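Local coordinates for probable fumarate reductase Ifc3 (Shewanella frigidimarina, PDB 1QO8), which catalyses the essentially one-way reduction of fumarate to succinate in vitro, using one FAD and four covalently bound c-type hemes per subunit, at residues A[99-104]-A[288-293]; A[150-155]-A[270-275]. All blocks are in the same frame, centred on the assembly; numbering follows the deposited sequence.

Interaction 1 of 2, residues A[99-104]-A[288-293]; sequences KSWDDG and VVHGKH. With HEM (protoporphyrin IX containing Fe), chain F.
W101 lies against H290 and K292 where the loop 99-104, which runs on toward helix 107-115, meets the end of strand 284-291, an inner strand of the four-stranded mixed sheet in the FAD-binding part of the chain. An ST turn shapes the loop, with D102 N donating to S100 OG. The W101 side chain leaves the backbone toward the strand, and the two faces of its indole are filled by D102 CB and, opposite, by K292.

The K292 chain can be traced outward across the ring. Its CB stands over the five-membered ring in a CH-pi contact, 3.9 Å from the centroid and 19° off the normal. CG then lies 3.7 Å from W101 CG, and CD passes on to 3.8 Å from W101 CD1. CE just reaches the same CD1, and NZ goes beyond the indole to a salt bridge with E29. With CG anti to the backbone N (chi1 170°) and every later torsion also extended, CB, CG and CD stay against the indole, and CE leaves at its edge.

H290 meets the other end of the indole in a T-shaped pair: the six-membered edge of W101 points at the imidazole face, with planes at 79° and centroids 5.1 Å apart. Y296 also stacks with this imidazole. Both ring nitrogens reach the loop through water. Water 1 joins NE2 to W101 O, while water 2 donates to D102 OD1 and G104 O and lies in the imidazole plane, 2.8 Å from H290 ND1.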
ATOM      1  N   LYS A  99       0.721  -1.849 -32.848  1.00 60.65           N
ATOM      2  CA  LYS A  99       0.696  -1.645 -31.406  1.00 61.12           C
ATOM      3  C   LYS A  99       2.082  -1.980 -30.891  1.00 58.55           C
ATOM      4  O   LYS A  99       2.754  -2.804 -31.511  1.00 55.05           O
ATOM      5  CB  LYS A  99      -0.367  -2.591 -30.797  1.00 64.81           C
ATOM      6  CG  LYS A  99      -1.765  -2.067 -31.188  1.00 69.18           C
ATOM      7  CD  LYS A  99      -2.862  -3.064 -30.852  1.00 73.34           C
ATOM      8  CE  LYS A  99      -3.470  -3.770 -32.057  1.00 74.63           C
ATOM      9  NZ  LYS A  99      -4.556  -2.991 -32.738  1.00 75.60           N
ATOM     10  N   SER A 100       2.500  -1.295 -29.844  1.00 54.36           N
ATOM     11  CA  SER A 100       3.695  -1.683 -29.131  1.00 54.48           C
ATOM     12  C   SER A 100       3.789  -3.204 -29.026  1.00 52.22           C
ATOM     13  O   SER A 100       2.854  -3.911 -28.676  1.00 49.86           O
ATOM     14  CB  SER A 100       3.728  -1.130 -27.698  1.00 53.33           C
ATOM     15  OG  SER A 100       4.942  -1.621 -27.083  1.00 54.74           O
ATOM     16  N   TRP A 101       5.027  -3.701 -29.113  1.00 52.14           N
ATOM     17  CA  TRP A 101       5.222  -5.151 -28.940  1.00 50.00           C
ATOM     18  C   TRP A 101       4.878  -5.520 -27.501  1.00 51.41           C
ATOM     19  O   TRP A 101       4.619  -6.678 -27.186  1.00 50.58           O
ATOM     20  CB  TRP A 101       6.697  -5.427 -29.160  1.00 47.59           C
ATOM     21  CG  TRP A 101       7.700  -4.912 -28.165  1.00 42.52           C
ATOM     22  CD1 TRP A 101       8.385  -3.729 -28.277  1.00 39.93           C
ATOM     23  CD2 TRP A 101       8.197  -5.577 -26.988  1.00 40.93           C
ATOM     24  NE1 TRP A 101       9.212  -3.621 -27.190  1.00 41.09           N
ATOM     25  CE2 TRP A 101       9.181  -4.729 -26.412  1.00 40.05           C
ATOM     26  CE3 TRP A 101       7.879  -6.788 -26.337  1.00 38.17           C
ATOM     27  CZ2 TRP A 101       9.850  -5.026 -25.231  1.00 39.55           C
ATOM     28  CZ3 TRP A 101       8.579  -7.121 -25.174  1.00 38.43           C
ATOM     29  CH2 TRP A 101       9.529  -6.206 -24.611  1.00 40.85           C
ATOM     30  N   ASP A 102       5.129  -4.584 -26.590  1.00 50.21           N
ATOM     31  CA  ASP A 102       5.009  -4.870 -25.173  1.00 53.60           C
ATOM     32  C   ASP A 102       3.567  -4.640 -24.713  1.00 55.77           C
ATOM     33  O   ASP A 102       3.135  -3.575 -24.298  1.00 55.11           O
ATOM     34  CB  ASP A 102       6.041  -4.069 -24.398  1.00 54.13           C
ATOM     35  CG  ASP A 102       5.942  -4.350 -22.909  1.00 55.25           C
ATOM     36  OD1 ASP A 102       5.087  -5.166 -22.504  1.00 51.92           O
ATOM     37  OD2 ASP A 102       6.730  -3.705 -22.178  1.00 56.99           O
ATOM     38  N   ASP A 103       2.747  -5.650 -24.844  1.00 58.41           N
ATOM     39  CA  ASP A 103       1.302  -5.607 -24.709  1.00 64.55           C
ATOM     40  C   ASP A 103       0.840  -6.144 -23.368  1.00 66.67           C
ATOM     41  O   ASP A 103      -0.290  -6.611 -23.262  1.00 69.77           O
ATOM     42  CB  ASP A 103       0.644  -6.433 -25.826  1.00 66.77           C
ATOM     43  CG  ASP A 103       1.261  -7.791 -26.135  1.00 68.50           C
ATOM     44  OD1 ASP A 103       2.169  -8.309 -25.431  1.00 68.78           O
ATOM     45  OD2 ASP A 103       0.791  -8.396 -27.138  1.00 69.85           O
ATOM     46  N   GLY A 104       1.603  -6.047 -22.299  1.00 68.78           N
ATOM     47  CA  GLY A 104       1.198  -6.641 -21.030  1.00 71.37           C
ATOM     48  C   GLY A 104       1.757  -8.062 -20.883  1.00 72.56           C
ATOM     49  O   GLY A 104       2.846  -8.342 -21.383  1.00 72.85           O
ATOM     50  N   VAL A 288      10.812 -15.171 -16.079  1.00 43.73           N
ATOM     51  CA  VAL A 288      10.340 -15.207 -17.435  1.00 42.37           C
ATOM     52  C   VAL A 288      10.460 -13.813 -18.038  1.00 45.48           C
ATOM     53  O   VAL A 288      10.003 -12.781 -17.473  1.00 43.87           O
ATOM     54  CB  VAL A 288       8.867 -15.631 -17.470  1.00 46.20           C
ATOM     55  CG1 VAL A 288       8.396 -15.788 -18.915  1.00 45.45           C
ATOM     56  CG2 VAL A 288       8.654 -16.969 -16.705  1.00 45.21           C
ATOM     57  N   VAL A 289      11.115 -13.818 -19.181  1.00 44.74           N
ATOM     58  CA  VAL A 289      11.370 -12.728 -20.072  1.00 42.29           C
ATOM     59  C   VAL A 289      10.434 -12.805 -21.292  1.00 45.61           C
ATOM     60  O   VAL A 289      10.237 -13.835 -21.935  1.00 44.60           O
ATOM     61  CB  VAL A 289      12.800 -12.773 -20.643  1.00 41.35           C
ATOM     62  CG1 VAL A 289      13.053 -11.549 -21.542  1.00 45.33           C
ATOM     63  CG2 VAL A 289      13.816 -12.824 -19.547  1.00 40.60           C
ATOM     64  N   HIS A 290       9.747 -11.694 -21.557  1.00 43.44           N
ATOM     65  CA  HIS A 290       9.126 -11.459 -22.836  1.00 44.54           C
ATOM     66  C   HIS A 290      10.013 -10.583 -23.708  1.00 46.79           C
ATOM     67  O   HIS A 290      10.149  -9.389 -23.442  1.00 45.29           O
ATOM     68  CB  HIS A 290       7.741 -10.866 -22.621  1.00 40.75           C
ATOM     69  CG  HIS A 290       7.075 -10.609 -23.930  1.00 41.75           C
ATOM     70  ND1 HIS A 290       6.025  -9.773 -23.996  1.00 40.40           N
ATOM     71  CD2 HIS A 290       7.285 -11.048 -25.193  1.00 42.95           C
ATOM     72  CE1 HIS A 290       5.590  -9.672 -25.250  1.00 45.19           C
ATOM     73  NE2 HIS A 290       6.326 -10.461 -25.980  1.00 44.03           N
ATOM     74  N   GLY A 291      10.647 -11.238 -24.691  1.00 45.60           N
ATOM     75  CA  GLY A 291      11.530 -10.591 -25.634  1.00 44.40           C
ATOM     76  C   GLY A 291      10.659 -10.223 -26.808  1.00 46.36           C
ATOM     77  O   GLY A 291       9.773 -11.030 -27.190  1.00 47.33           O
ATOM     78  N   LYS A 292      10.957  -9.048 -27.380  1.00 42.28           N
ATOM     79  CA  LYS A 292      10.120  -8.574 -28.490  1.00 40.67           C
ATOM     80  C   LYS A 292      10.096  -9.575 -29.654  1.00 40.48           C
ATOM     81  O   LYS A 292       9.109  -9.584 -30.385  1.00 40.02           O
ATOM     82  CB  LYS A 292      10.794  -7.263 -28.967  1.00 40.42           C
ATOM     83  CG  LYS A 292      10.236  -6.687 -30.275  1.00 41.14           C
ATOM     84  CD  LYS A 292      10.920  -5.325 -30.544  1.00 44.64           C
ATOM     85  CE  LYS A 292      10.269  -4.610 -31.755  1.00 43.33           C
ATOM     86  NZ  LYS A 292      11.199  -3.419 -32.030  1.00 42.57           N
ATOM     87  N   HIS A 293      11.236 -10.135 -29.978  1.00 40.10           N
ATOM     88  CA  HIS A 293      11.276 -10.980 -31.213  1.00 48.42           C
ATOM     89  C   HIS A 293      11.149 -12.453 -30.834  1.00 50.22           C
ATOM     90  O   HIS A 293      10.487 -13.259 -31.416  1.00 51.71           O
ATOM     91  CB  HIS A 293      12.643 -10.732 -31.943  1.00 42.65           C
ATOM     92  CG  HIS A 293      12.471  -9.345 -32.545  1.00 42.37           C
ATOM     93  ND1 HIS A 293      13.264  -8.243 -32.267  1.00 44.60           N
ATOM     94  CD2 HIS A 293      11.533  -8.905 -33.390  1.00 38.63           C
ATOM     95  CE1 HIS A 293      12.807  -7.211 -32.954  1.00 40.28           C
ATOM     96  NE2 HIS A 293      11.734  -7.585 -33.621  1.00 44.03           N
TER
HETATM   97  CHA HEM F 604      11.954  -7.122 -38.233  1.00 41.36           C
HETATM   98  CHB HEM F 604      11.293  -9.535 -42.438  1.00 43.86           C
HETATM   99  CHC HEM F 604      14.077  -6.391 -44.851  1.00 43.05           C
HETATM  100  CHD HEM F 604      14.704  -3.963 -40.697  1.00 42.45           C
HETATM  101  C1A HEM F 604      11.593  -8.058 -39.192  1.00 49.02           C
HETATM  102  C2A HEM F 604      10.870  -9.275 -38.870  1.00 49.36           C
HETATM  103  C3A HEM F 604      10.679  -9.894 -40.034  1.00 47.53           C
HETATM  104  C4A HEM F 604      11.260  -9.119 -41.092  1.00 47.84           C
HETATM  105  CMA HEM F 604       9.950 -11.217 -40.325  1.00 46.03           C
HETATM  106  CAA HEM F 604      10.423  -9.728 -37.454  1.00 51.32           C
HETATM  107  CBA HEM F 604       9.270  -9.167 -36.672  1.00 60.44           C
HETATM  108  CGA HEM F 604       8.659  -9.787 -35.435  1.00 64.99           C
HETATM  109  O1A HEM F 604       7.365  -9.767 -35.434  1.00 67.10           O
HETATM  110  O2A HEM F 604       9.325 -10.261 -34.460  1.00 62.09           O
HETATM  111  C1B HEM F 604      11.887  -8.838 -43.462  1.00 46.14           C
HETATM  112  C2B HEM F 604      11.731  -9.088 -44.893  1.00 49.79           C
HETATM  113  C3B HEM F 604      12.458  -8.190 -45.568  1.00 47.54           C
HETATM  114  C4B HEM F 604      13.149  -7.395 -44.578  1.00 45.90           C
HETATM  115  CMB HEM F 604      10.791 -10.174 -45.466  1.00 48.83           C
HETATM  116  CAB HEM F 604      12.541  -7.947 -47.076  1.00 48.56           C
HETATM  117  CBB HEM F 604      11.610  -7.993 -48.057  1.00 45.50           C
HETATM  118  C1C HEM F 604      14.545  -5.485 -43.911  1.00 46.64           C
HETATM  119  C2C HEM F 604      15.477  -4.404 -44.156  1.00 44.52           C
HETATM  120  C3C HEM F 604      15.605  -3.738 -43.045  1.00 46.80           C
HETATM  121  C4C HEM F 604      14.810  -4.364 -42.022  1.00 47.18           C
HETATM  122  CMC HEM F 604      16.140  -4.135 -45.531  1.00 43.34           C
HETATM  123  CAC HEM F 604      16.355  -2.407 -42.710  1.00 46.57           C
HETATM  124  CBC HEM F 604      16.293  -1.366 -43.578  1.00 46.20           C
HETATM  125  C1D HEM F 604      14.006  -4.554 -39.666  1.00 40.50           C
HETATM  126  C2D HEM F 604      13.929  -4.126 -38.294  1.00 42.50           C
HETATM  127  C3D HEM F 604      13.158  -4.984 -37.649  1.00 42.28           C
HETATM  128  C4D HEM F 604      12.733  -6.032 -38.586  1.00 42.65           C
HETATM  129  CMD HEM F 604      14.645  -2.837 -37.789  1.00 41.38           C
HETATM  130  CAD HEM F 604      12.647  -5.004 -36.182  1.00 40.60           C
HETATM  131  CBD HEM F 604      11.183  -4.452 -36.205  1.00 40.78           C
HETATM  132  CGD HEM F 604      10.975  -3.162 -36.976  1.00 43.25           C
HETATM  133  O1D HEM F 604      11.812  -2.235 -36.745  1.00 41.95           O
HETATM  134  O2D HEM F 604      10.037  -3.029 -37.795  1.00 40.35           O
HETATM  135  NA  HEM F 604      11.894  -8.017 -40.550  1.00 45.70           N
HETATM  136  NB  HEM F 604      12.740  -7.788 -43.321  1.00 45.91           N
HETATM  137  NC  HEM F 604      14.177  -5.467 -42.571  1.00 44.11           N
HETATM  138  ND  HEM F 604      13.280  -5.705 -39.800  1.00 44.65           N
HETATM  139 FE   HEM F 604      12.986  -6.676 -41.584  1.00 41.95          FE
HETATM  140  O   HOH W   1       5.300  -8.941 -28.689  1.00 55.40           O
HETATM  141  O   HOH W   2       5.112  -7.794 -22.285  1.00 50.43           O

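Interaction 2 of 2, residues A[150-155]-A[270-275]; sequences VDKAPF and NSRVVK. With FAD (flavin-adenine dinucleotide), chain G.
With CG anti to its backbone N (chi1 -171°), D151, whose CB points away from 270-275, sets its carboxylate at the FAD ribose hydroxyls, while K152 CG sits between N and the carbonyl carbon (chi1 67°), which starts its extended chain across the adenine. Both D151 oxygens take a ribose hydroxyl: O3B donates to OD2 at 2.6 Å and O2B to OD1 at 3.0 Å. OD1 also accepts A153 N through its anti lone pair, closing an Asx turn, and A129 N donates to OD2. An asparagine here would probably cost one of the ribose bonds, since its NH2 cannot accept a hydroxyl proton.

The backbones are joined by S271 N to D151 O (3.1 Å, 171°) and N270 N to A153 O, each donor lying above the carbonyl plane. V273 reads the adenine edge with its main chain, N donating to N1A at 3.0 Å and O accepting from N6A at 2.8 Å. K152 CB packs on R272 CB (3.5 Å); D339 pairs with both K152 NZ and R272 NH2, while R272 NH1 pairs with D102. An acidic residue at the end of the second parallel strand, gripping the ribose diol, is the hallmark of the Rossmann-type FAD-binding fold.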
ATOM      1  N   VAL A 150      19.227  -7.284 -18.381  1.00 39.23           N
ATOM      2  CA  VAL A 150      18.143  -7.122 -19.345  1.00 40.68           C
ATOM      3  C   VAL A 150      17.406  -5.786 -19.176  1.00 43.47           C
ATOM      4  O   VAL A 150      17.268  -5.286 -18.050  1.00 44.12           O
ATOM      5  CB  VAL A 150      17.080  -8.236 -19.266  1.00 43.00           C
ATOM      6  CG1 VAL A 150      17.673  -9.641 -19.520  1.00 43.96           C
ATOM      7  CG2 VAL A 150      16.426  -8.321 -17.882  1.00 42.66           C
ATOM      8  N   ASP A 151      16.866  -5.214 -20.296  1.00 39.74           N
ATOM      9  CA  ASP A 151      16.075  -3.999 -20.054  1.00 39.91           C
ATOM     10  C   ASP A 151      14.893  -4.078 -20.982  1.00 38.08           C
ATOM     11  O   ASP A 151      15.134  -4.410 -22.129  1.00 40.48           O
ATOM     12  CB  ASP A 151      16.887  -2.704 -20.319  1.00 37.82           C
ATOM     13  CG  ASP A 151      16.113  -1.474 -19.835  1.00 40.12           C
ATOM     14  OD1 ASP A 151      15.122  -1.089 -20.442  1.00 38.29           O
ATOM     15  OD2 ASP A 151      16.583  -0.916 -18.802  1.00 43.65           O
ATOM     16  N   LYS A 152      13.673  -3.685 -20.573  1.00 38.50           N
ATOM     17  CA  LYS A 152      12.543  -3.821 -21.498  1.00 37.67           C
ATOM     18  C   LYS A 152      12.485  -2.718 -22.544  1.00 37.67           C
ATOM     19  O   LYS A 152      11.582  -2.803 -23.403  1.00 36.31           O
ATOM     20  CB  LYS A 152      11.224  -3.845 -20.705  1.00 37.29           C
ATOM     21  CG  LYS A 152      10.993  -2.427 -20.024  1.00 35.37           C
ATOM     22  CD  LYS A 152       9.669  -2.453 -19.246  1.00 38.57           C
ATOM     23  CE  LYS A 152       9.573  -1.164 -18.271  1.00 37.30           C
ATOM     24  NZ  LYS A 152       8.071  -1.116 -17.976  1.00 36.98           N
ATOM     25  N   ALA A 153      13.259  -1.657 -22.332  1.00 37.00           N
ATOM     26  CA  ALA A 153      13.104  -0.488 -23.216  1.00 38.89           C
ATOM     27  C   ALA A 153      14.016  -0.637 -24.461  1.00 41.13           C
ATOM     28  O   ALA A 153      14.955  -1.450 -24.448  1.00 39.90           O
ATOM     29  CB  ALA A 153      13.562   0.758 -22.432  1.00 39.88           C
ATOM     30  N   PRO A 154      13.828   0.247 -25.413  1.00 42.57           N
ATOM     31  CA  PRO A 154      14.564   0.339 -26.656  1.00 43.39           C
ATOM     32  C   PRO A 154      16.070   0.603 -26.498  1.00 43.67           C
ATOM     33  O   PRO A 154      16.960   0.334 -27.269  1.00 40.21           O
ATOM     34  CB  PRO A 154      13.919   1.509 -27.382  1.00 44.39           C
ATOM     35  CG  PRO A 154      12.648   1.838 -26.692  1.00 47.22           C
ATOM     36  CD  PRO A 154      12.494   0.969 -25.487  1.00 43.22           C
ATOM     37  N   PHE A 155      16.410   1.257 -25.376  1.00 41.06           N
ATOM     38  CA  PHE A 155      17.759   1.726 -25.153  1.00 39.19           C
ATOM     39  C   PHE A 155      17.785   1.673 -23.641  1.00 37.77           C
ATOM     40  O   PHE A 155      16.831   1.767 -22.916  1.00 37.18           O
ATOM     41  CB  PHE A 155      18.219   3.100 -25.563  1.00 37.28           C
ATOM     42  CG  PHE A 155      17.207   4.193 -25.446  1.00 36.72           C
ATOM     43  CD1 PHE A 155      16.266   4.373 -26.447  1.00 37.97           C
ATOM     44  CD2 PHE A 155      17.163   4.990 -24.318  1.00 37.77           C
ATOM     45  CE1 PHE A 155      15.329   5.369 -26.418  1.00 35.00           C
ATOM     46  CE2 PHE A 155      16.198   6.012 -24.253  1.00 35.41           C
ATOM     47  CZ  PHE A 155      15.324   6.201 -25.298  1.00 37.11           C
ATOM     48  N   ASN A 270      14.852  -4.584 -25.281  1.00 42.58           N
ATOM     49  CA  ASN A 270      13.470  -4.971 -25.618  1.00 42.59           C
ATOM     50  C   ASN A 270      13.179  -6.370 -25.023  1.00 44.79           C
ATOM     51  O   ASN A 270      12.487  -7.181 -25.637  1.00 42.79           O
ATOM     52  CB  ASN A 270      13.259  -4.911 -27.102  1.00 41.81           C
ATOM     53  CG  ASN A 270      13.863  -3.692 -27.758  1.00 45.42           C
ATOM     54  OD1 ASN A 270      13.406  -2.534 -27.548  1.00 42.90           O
ATOM     55  ND2 ASN A 270      14.879  -3.887 -28.647  1.00 45.90           N
ATOM     56  N   SER A 271      13.564  -6.573 -23.771  1.00 40.88           N
ATOM     57  CA  SER A 271      13.386  -7.788 -22.990  1.00 43.74           C
ATOM     58  C   SER A 271      12.769  -7.429 -21.625  1.00 43.21           C
ATOM     59  O   SER A 271      13.464  -7.001 -20.698  1.00 42.54           O
ATOM     60  CB  SER A 271      14.809  -8.362 -22.734  1.00 43.01           C
ATOM     61  OG  SER A 271      15.300  -8.603 -24.058  1.00 42.87           O
ATOM     62  N   ARG A 272      11.462  -7.579 -21.546  1.00 42.30           N
ATOM     63  CA  ARG A 272      10.721  -7.340 -20.330  1.00 43.51           C
ATOM     64  C   ARG A 272      10.548  -8.590 -19.451  1.00 45.79           C
ATOM     65  O   ARG A 272       9.955  -9.639 -19.846  1.00 45.32           O
ATOM     66  CB  ARG A 272       9.331  -6.786 -20.693  1.00 43.02           C
ATOM     67  CG  ARG A 272       8.549  -6.484 -19.415  1.00 44.41           C
ATOM     68  CD  ARG A 272       7.251  -5.826 -19.888  1.00 46.47           C
ATOM     69  NE  ARG A 272       6.661  -5.148 -18.758  1.00 45.65           N
ATOM     70  CZ  ARG A 272       5.389  -4.740 -18.739  1.00 47.62           C
ATOM     71  NH1 ARG A 272       4.602  -4.904 -19.788  1.00 48.97           N
ATOM     72  NH2 ARG A 272       4.945  -4.144 -17.631  1.00 45.67           N
ATOM     73  N   VAL A 273      11.051  -8.413 -18.231  1.00 42.25           N
ATOM     74  CA  VAL A 273      10.882  -9.458 -17.237  1.00 43.75           C
ATOM     75  C   VAL A 273       9.423  -9.343 -16.727  1.00 44.37           C
ATOM     76  O   VAL A 273       8.983  -8.213 -16.450  1.00 38.31           O
ATOM     77  CB  VAL A 273      11.858  -9.329 -16.068  1.00 42.19           C
ATOM     78  CG1 VAL A 273      11.402 -10.305 -14.956  1.00 40.01           C
ATOM     79  CG2 VAL A 273      13.295  -9.631 -16.483  1.00 41.27           C
ATOM     80  N   VAL A 274       8.726 -10.480 -16.739  1.00 40.66           N
ATOM     81  CA  VAL A 274       7.310 -10.525 -16.391  1.00 40.02           C
ATOM     82  C   VAL A 274       6.920 -11.397 -15.220  1.00 40.72           C
ATOM     83  O   VAL A 274       5.831 -11.360 -14.658  1.00 41.58           O
ATOM     84  CB  VAL A 274       6.517 -10.935 -17.620  1.00 43.56           C
ATOM     85  CG1 VAL A 274       6.448  -9.901 -18.717  1.00 41.61           C
ATOM     86  CG2 VAL A 274       7.036 -12.282 -18.228  1.00 43.34           C
ATOM     87  N   LYS A 275       7.826 -12.240 -14.682  1.00 42.11           N
ATOM     88  CA  LYS A 275       7.563 -13.064 -13.547  1.00 42.41           C
ATOM     89  C   LYS A 275       8.839 -13.529 -12.888  1.00 40.92           C
ATOM     90  O   LYS A 275       9.813 -13.725 -13.606  1.00 44.27           O
ATOM     91  CB  LYS A 275       6.772 -14.319 -14.057  1.00 43.73           C
ATOM     92  CG  LYS A 275       6.131 -14.982 -12.832  1.00 51.39           C
ATOM     93  CD  LYS A 275       5.260 -16.169 -13.216  1.00 55.21           C
ATOM     94  CE  LYS A 275       4.192 -16.263 -12.118  1.00 61.06           C
ATOM     95  NZ  LYS A 275       4.424 -17.467 -11.268  1.00 63.49           N
TER
HETATM   96  PA  FAD G 605      15.870   3.729 -13.533  1.00 37.10           P
HETATM   97  O1A FAD G 605      17.011   4.613 -13.930  1.00 36.29           O
HETATM   98  O2A FAD G 605      14.591   4.064 -13.833  1.00 34.89           O
HETATM   99  O5B FAD G 605      16.046   2.531 -14.535  1.00 38.68           O
HETATM  100  C5B FAD G 605      15.266   1.270 -14.435  1.00 37.74           C
HETATM  101  C4B FAD G 605      15.558   0.406 -15.762  1.00 37.13           C
HETATM  102  O4B FAD G 605      14.726  -0.837 -15.550  1.00 36.70           O
HETATM  103  C3B FAD G 605      14.900   1.059 -17.021  1.00 36.57           C
HETATM  104  O3B FAD G 605      15.680   1.414 -18.072  1.00 34.67           O
HETATM  105  C2B FAD G 605      13.566   0.257 -17.246  1.00 37.21           C
HETATM  106  O2B FAD G 605      13.140   0.152 -18.627  1.00 40.43           O
HETATM  107  C1B FAD G 605      14.032  -1.090 -16.836  1.00 36.52           C
HETATM  108  N9A FAD G 605      12.937  -1.980 -16.426  1.00 40.56           N
HETATM  109  C8A FAD G 605      11.789  -1.668 -15.742  1.00 37.92           C
HETATM  110  N7A FAD G 605      10.975  -2.683 -15.650  1.00 38.16           N
HETATM  111  C5A FAD G 605      11.608  -3.737 -16.302  1.00 37.60           C
HETATM  112  C6A FAD G 605      11.197  -5.100 -16.627  1.00 38.01           C
HETATM  113  N6A FAD G 605      10.058  -5.625 -16.267  1.00 38.15           N
HETATM  114  N1A FAD G 605      12.139  -5.828 -17.276  1.00 37.75           N
HETATM  115  C2A FAD G 605      13.318  -5.299 -17.751  1.00 39.56           C
HETATM  116  N3A FAD G 605      13.764  -4.045 -17.514  1.00 38.68           N
HETATM  117  C4A FAD G 605      12.846  -3.327 -16.813  1.00 38.96           C
HETATM  118  N1  FAD G 605      17.704  11.959  -8.152  1.00 45.98           N
HETATM  119  C2  FAD G 605      18.828  12.408  -7.660  1.00 47.89           C
HETATM  120  O2  FAD G 605      19.392  12.047  -6.680  1.00 45.75           O
HETATM  121  N3  FAD G 605      19.570  13.457  -8.283  1.00 52.54           N
HETATM  122  C4  FAD G 605      19.021  13.959  -9.459  1.00 53.17           C
HETATM  123  O4  FAD G 605      19.563  14.873 -10.012  1.00 56.32           O
HETATM  124  C4X FAD G 605      17.731  13.480  -9.949  1.00 48.56           C
HETATM  125  N5  FAD G 605      17.184  14.021 -11.048  1.00 46.53           N
HETATM  126  C5X FAD G 605      16.029  13.535 -11.561  1.00 44.72           C
HETATM  127  C6  FAD G 605      15.521  14.136 -12.721  1.00 43.24           C
HETATM  128  C7  FAD G 605      14.356  13.661 -13.271  1.00 45.29           C
HETATM  129  C7M FAD G 605      13.750  14.244 -14.508  1.00 43.57           C
HETATM  130  C8  FAD G 605      13.717  12.526 -12.653  1.00 44.00           C
HETATM  131  C8M FAD G 605      12.485  11.953 -13.285  1.00 44.80           C
HETATM  132  C9  FAD G 605      14.228  11.917 -11.536  1.00 40.94           C
HETATM  133  C9A FAD G 605      15.383  12.387 -10.958  1.00 42.13           C
HETATM  134  N10 FAD G 605      15.985  11.868  -9.794  1.00 41.14           N
HETATM  135  C10 FAD G 605      17.116  12.373  -9.279  1.00 44.56           C
HETATM  136  C1' FAD G 605      15.619  10.495  -9.323  1.00 43.11           C
HETATM  137  C2' FAD G 605      16.716   9.472  -9.773  1.00 41.42           C
HETATM  138  O2' FAD G 605      17.010   9.949 -11.129  1.00 42.40           O
HETATM  139  C3' FAD G 605      15.964   8.137  -9.995  1.00 39.59           C
HETATM  140  O3' FAD G 605      15.339   7.699  -8.782  1.00 42.08           O
HETATM  141  C4' FAD G 605      17.060   7.022 -10.095  1.00 41.19           C
HETATM  142  O4' FAD G 605      17.752   7.335 -11.342  1.00 37.41           O
HETATM  143  C5' FAD G 605      16.281   5.677 -10.316  1.00 36.37           C
HETATM  144  O5' FAD G 605      17.400   4.706 -10.814  1.00 41.82           O
HETATM  145  P   FAD G 605      17.144   3.203 -11.030  1.00 38.53           P
HETATM  146  O1P FAD G 605      18.486   2.653 -11.458  1.00 38.39           O
HETATM  147  O2P FAD G 605      16.541   2.795  -9.841  1.00 38.75           O
HETATM  148  O3P FAD G 605      16.090   3.183 -12.025  1.00 35.93           O
HETATM  149  O   HOH W   3      11.235  -1.804 -26.046  1.00 45.06           O
HETATM  150  O   HOH W   4      16.308  -1.199 -29.506  1.00 34.16           O

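Overall arrangement
Interaction 2 is buried, with six of its nine touching residues out of solvent, whereas interaction 1 lies near the surface, farther from the chain centre and on the heme side. They share one sheet: strands 271-278 and 284-291 are antiparallel neighbours, and H290 N approaches R272 O to 2.7 Å, probably as a hydrogen bond. W101 also packs on the backbone oxygens of N270 and K152, and D102 pairs with R272, so the loop 99-104 reaches both contacts. Their chemistry differs accordingly. Interaction 1 has no direct hydrogen bond between its segments and relies on aromatic packing and water, while 150-155 and 270-275 are joined by main-chain bonds around the cofactor's adenosine.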